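Side-chain contacts in PHOX (PDB 4A9V), which hydrolyses phosphate monoesters as an alkaline phosphatase, using a cofactor of iron and calcium ions carried by a beta-propeller fold: residues I36-P41 and R95-H100; A357-A362 and A375-A380. All blocks are in the same frame, centred on the assembly; numbering follows the deposited sequence.

Interaction 1 of 2, residues I36-P41 and R95-H100; sequences ISWGQP and RYLYPH. With EDO (1,2-ethanediol), chain J.
Trp-38 makes a buried, apolar contact with Tyr-96 and Leu-97, joining the turn that leaves strand 30-37 to the last turn of the short helix 94-97. The indole does the reaching, with its six-membered ring leading. CG is anti to the backbone N (chi1 166°), and this sends the ring out across the gap. Its CH2 lies 3.7 Å from Tyr-96 O, which sits at the ring edge near the indole plane, where the weakly positive C-H rim suits a carbonyl oxygen. CH2 is also 4.2 Å from Tyr-96 CB, beyond which the phenol turns away and its OH bonds to Gly-553 O. One atom along, the branch of Leu-97 brings CD1 obliquely to CZ2 at 4.0 Å, the two side chains crossing at about a right angle.

A hydrogen bond from NE1 to Gln-60 OE1 and an edge-to-face contact with Phe-49 fix the indole. Tyr-96 O accepts a hydrogen bond from Lys-568 NZ. That lysine bonds in addition to an ethanediol, probably from the crystallisation liquor, whose O2 donates to Tyr-98 O at 2.8 Å.

Trp-38 is the second residue of a type II beta turn from Ser-37 to Gln-40, closed by Gln-40 N to Ser-37 O (3.1 Å). Gly-39 is the third; at its phi of 99° a side chain would collide with the preceding carbonyl oxygen. Helix 94-97 belongs to the connection between strands 82-89 and 118-127. Strand 30-37, the chain's first, is the outermost strand of a sheet completed by 572-578, 544-550 and 532-538, as in the "velcro" closure of beta-propellers.

Interaction 2 of 2, residues A357-A362 and A375-A380; sequences ASSGFA and ASVVGA
Val-377 CG2 touches both partners in this contact, Phe-361 CE1 at 4.0 Å and Ser-359 CB at 4.1 Å. The methyl comes to the phenyl at its edge, near the ring plane, and the two side chains run antiparallel alongside each other. In Val-377, CG1 is anti to the backbone N (chi1 168°); the compact branch thereby puts CG2 beside that N, facing the loop.

Ser-359 offers its CB to the valine, while its OG lies in plane at the edge of the Phe-361 ring and is engaged by Gly-354 O and Asp-356 N, bonds that tie the loop to itself. Gly-360 follows at phi 103°, and its N bonds to Ala-357 O. Phe-361 is buried, its ring also lying against Leu-373 and Ala-374 of helix 371-377 and against Ile-355.

In the segment 375-380, Gly-379, at positive phi, closes the helix in a Schellman motif, with Ala-380 N bonded to Ala-375 O at 3.1 Å and Gly-379 N to Ser-376 O. No hydrogen bond joins the two segments: the contact is apolar and non-directional, and directional bonds are made within each segment's own surroundings, such as Ser-359 OG to Gly-354 O.

Overall arrangement
The two contacts lie on opposite sides of the chain's centre, with centres 44 Å apart and about 34 Å between nearest atoms, and they share no helix or strand. Both join a loop to the end of a short helix through apolar side chains without a direct hydrogen bond, and both lie away from the metal cofactor. Their settings differ: interaction 1 is largely buried, beside the outermost strand of a four-stranded sheet, and a carbonyl at the indole edge adds a polar element. Interaction 2 lies nearer the surface, where an exposed valine bridges a serine and a buried phenylalanine, and its helix end packs on strands 296-303 and 322-329.

Interaction 1 of 2, residues I36-P41 and R95-H100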
# COMPACT_ATOMS: atom_id res chain seq x y z
N ILE A 36 -5.72 8.05 16.36
CA ILE A 36 -4.69 7.29 17.06
C ILE A 36 -3.34 7.63 16.43
O ILE A 36 -3.28 8.00 15.26
CB ILE A 36 -4.96 5.76 17.00
CG1 ILE A 36 -4.01 4.98 17.91
CG2 ILE A 36 -4.94 5.24 15.57
CD1 ILE A 36 -4.53 3.61 18.27
N SER A 37 -2.29 7.58 17.24
CA SER A 37 -0.93 7.87 16.78
C SER A 37 0.01 6.73 17.14
O SER A 37 -0.19 6.01 18.12
CB SER A 37 -0.40 9.16 17.44
OG SER A 37 -1.19 10.29 17.12
N TRP A 38 1.11 6.65 16.40
CA TRP A 38 2.25 5.81 16.74
C TRP A 38 2.52 5.87 18.22
O TRP A 38 2.66 6.96 18.80
CB TRP A 38 3.48 6.25 15.96
CG TRP A 38 4.75 5.67 16.48
CD1 TRP A 38 5.03 4.34 16.77
CD2 TRP A 38 5.93 6.41 16.88
NE1 TRP A 38 6.29 4.22 17.31
CE2 TRP A 38 6.87 5.44 17.40
CE3 TRP A 38 6.29 7.75 16.82
CZ2 TRP A 38 8.12 5.82 17.87
CZ3 TRP A 38 7.53 8.12 17.32
CH2 TRP A 38 8.42 7.18 17.84
N GLY A 39 2.60 4.71 18.86
CA GLY A 39 3.00 4.61 20.26
C GLY A 39 1.85 4.47 21.24
O GLY A 39 2.09 4.18 22.41
N GLN A 40 0.61 4.63 20.78
CA GLN A 40 -0.55 4.50 21.66
C GLN A 40 -0.65 3.08 22.21
O GLN A 40 -0.79 2.14 21.44
CB GLN A 40 -1.81 4.82 20.87
CG GLN A 40 -3.11 4.57 21.62
CD GLN A 40 -3.25 5.46 22.83
OE1 GLN A 40 -3.07 6.68 22.75
NE2 GLN A 40 -3.59 4.86 23.97
N PRO A 41 -0.67 2.91 23.54
CA PRO A 41 -0.92 1.56 24.04
C PRO A 41 -2.30 1.06 23.65
O PRO A 41 -3.29 1.80 23.71
CB PRO A 41 -0.80 1.71 25.56
CG PRO A 41 -0.97 3.16 25.83
CD PRO A 41 -0.40 3.86 24.64
N ARG A 95 15.42 8.26 13.68
CA ARG A 95 15.68 9.53 14.37
C ARG A 95 14.74 9.77 15.54
O ARG A 95 15.08 10.50 16.46
CB ARG A 95 15.65 10.71 13.40
CG ARG A 95 14.28 11.12 12.91
CD ARG A 95 14.37 12.20 11.84
NE ARG A 95 14.96 13.43 12.36
CZ ARG A 95 15.81 14.20 11.69
NH1 ARG A 95 16.08 13.94 10.42
NH2 ARG A 95 16.26 15.32 12.23
N TYR A 96 13.56 9.15 15.49
CA TYR A 96 12.56 9.30 16.55
C TYR A 96 12.40 8.03 17.40
O TYR A 96 11.93 8.10 18.53
CB TYR A 96 11.21 9.72 15.97
CG TYR A 96 11.28 10.99 15.15
CD1 TYR A 96 11.81 12.15 15.69
CD2 TYR A 96 10.78 11.04 13.86
CE1 TYR A 96 11.88 13.31 14.95
CE2 TYR A 96 10.83 12.21 13.12
CZ TYR A 96 11.41 13.33 13.66
OH TYR A 96 11.51 14.49 12.94
N LEU A 97 12.75 6.87 16.85
CA LEU A 97 12.45 5.61 17.52
C LEU A 97 13.33 5.41 18.76
O LEU A 97 12.87 4.91 19.78
CB LEU A 97 12.64 4.44 16.55
CG LEU A 97 12.36 3.05 17.13
CD1 LEU A 97 10.93 2.94 17.64
CD2 LEU A 97 12.66 1.97 16.11
N TYR A 98 14.62 5.73 18.62
CA TYR A 98 15.61 5.47 19.66
C TYR A 98 16.03 6.79 20.30
O TYR A 98 16.12 7.80 19.61
CB TYR A 98 16.85 4.80 19.06
CG TYR A 98 16.56 3.55 18.26
CD1 TYR A 98 15.99 2.43 18.86
CD2 TYR A 98 16.85 3.49 16.91
CE1 TYR A 98 15.79 1.26 18.14
CE2 TYR A 98 16.68 2.33 16.18
CZ TYR A 98 16.12 1.23 16.79
OH TYR A 98 15.91 0.09 16.03
N PRO A 99 16.48 6.76 21.56
CA PRO A 99 16.98 8.01 22.15
C PRO A 99 18.20 8.54 21.41
O PRO A 99 18.38 9.75 21.29
CB PRO A 99 17.35 7.63 23.58
CG PRO A 99 16.69 6.32 23.84
CD PRO A 99 16.50 5.64 22.52
N HIS A 100 19.03 7.62 20.92
CA HIS A 100 20.25 7.98 20.21
C HIS A 100 19.98 8.48 18.81
O HIS A 100 20.85 9.11 18.20
CB HIS A 100 21.23 6.81 20.18
CG HIS A 100 20.65 5.52 19.64
ND1 HIS A 100 20.41 5.33 18.33
CD2 HIS A 100 20.39 4.30 20.27
CE1 HIS A 100 20.02 4.06 18.12
NE2 HIS A 100 19.97 3.44 19.31
C1 EDO J . 15.01 12.11 20.71
O1 EDO J . 13.68 11.97 21.22
C2 EDO J . 15.32 10.97 19.74
O2 EDO J . 14.35 9.92 19.92

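Interaction 2 of 2, residues A357-A362 and A375-A380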
# COMPACT_ATOMS: atom_id res chain seq x y z
N ALA A 357 11.28 -25.54 -16.97
CA ALA A 357 12.63 -25.75 -16.48
C ALA A 357 13.64 -25.01 -17.35
O ALA A 357 14.62 -24.46 -16.84
CB ALA A 357 12.95 -27.23 -16.42
N SER A 358 13.36 -24.92 -18.65
CA SER A 358 14.30 -24.29 -19.58
C SER A 358 14.42 -22.79 -19.35
O SER A 358 15.42 -22.17 -19.72
CB SER A 358 13.89 -24.57 -21.04
OG SER A 358 12.77 -23.79 -21.41
N SER A 359 13.41 -22.20 -18.71
CA SER A 359 13.46 -20.78 -18.36
C SER A 359 13.62 -20.59 -16.85
O SER A 359 13.65 -19.45 -16.37
CB SER A 359 12.22 -20.04 -18.87
OG SER A 359 11.03 -20.63 -18.38
N GLY A 360 13.90 -21.68 -16.14
CA GLY A 360 14.45 -21.60 -14.79
C GLY A 360 13.44 -21.88 -13.69
O GLY A 360 13.67 -21.53 -12.53
N PHE A 361 12.30 -22.46 -14.04
CA PHE A 361 11.24 -22.72 -13.07
C PHE A 361 10.97 -24.22 -12.99
O PHE A 361 10.54 -24.84 -13.96
CB PHE A 361 9.96 -21.99 -13.45
CG PHE A 361 10.16 -20.52 -13.68
CD1 PHE A 361 10.52 -20.05 -14.93
CD2 PHE A 361 10.06 -19.62 -12.63
CE1 PHE A 361 10.78 -18.71 -15.13
CE2 PHE A 361 10.27 -18.27 -12.84
CZ PHE A 361 10.67 -17.82 -14.08
N ALA A 362 11.28 -24.81 -11.84
CA ALA A 362 11.15 -26.26 -11.68
C ALA A 362 9.70 -26.69 -11.53
O ALA A 362 9.34 -27.83 -11.80
CB ALA A 362 11.96 -26.72 -10.48
N ALA A 375 7.04 -13.31 -14.96
CA ALA A 375 6.34 -12.26 -15.69
C ALA A 375 7.21 -11.67 -16.81
O ALA A 375 6.72 -11.32 -17.88
CB ALA A 375 5.88 -11.18 -14.73
N SER A 376 8.52 -11.59 -16.59
CA SER A 376 9.42 -11.17 -17.66
C SER A 376 9.43 -12.19 -18.80
O SER A 376 9.42 -11.81 -19.97
CB SER A 376 10.83 -10.96 -17.14
OG SER A 376 10.91 -9.82 -16.29
N VAL A 377 9.43 -13.47 -18.47
CA VAL A 377 9.43 -14.51 -19.50
C VAL A 377 8.22 -14.35 -20.43
O VAL A 377 8.34 -14.51 -21.65
CB VAL A 377 9.44 -15.93 -18.88
CG1 VAL A 377 9.14 -16.99 -19.94
CG2 VAL A 377 10.79 -16.20 -18.25
N VAL A 378 7.06 -14.02 -19.88
CA VAL A 378 5.85 -13.96 -20.69
C VAL A 378 5.61 -12.59 -21.31
O VAL A 378 4.64 -12.41 -22.03
CB VAL A 378 4.59 -14.39 -19.90
CG1 VAL A 378 4.81 -15.73 -19.22
CG2 VAL A 378 4.16 -13.32 -18.91
N GLY A 379 6.52 -11.65 -21.09
CA GLY A 379 6.47 -10.36 -21.77
C GLY A 379 5.47 -9.38 -21.18
O GLY A 379 4.85 -8.60 -21.91
N ALA A 380 5.41 -9.31 -19.86
CA ALA A 380 4.66 -8.26 -19.19
C ALA A 380 5.23 -6.88 -19.55
O ALA A 380 6.42 -6.74 -19.84
CB ALA A 380 4.71 -8.48 -17.68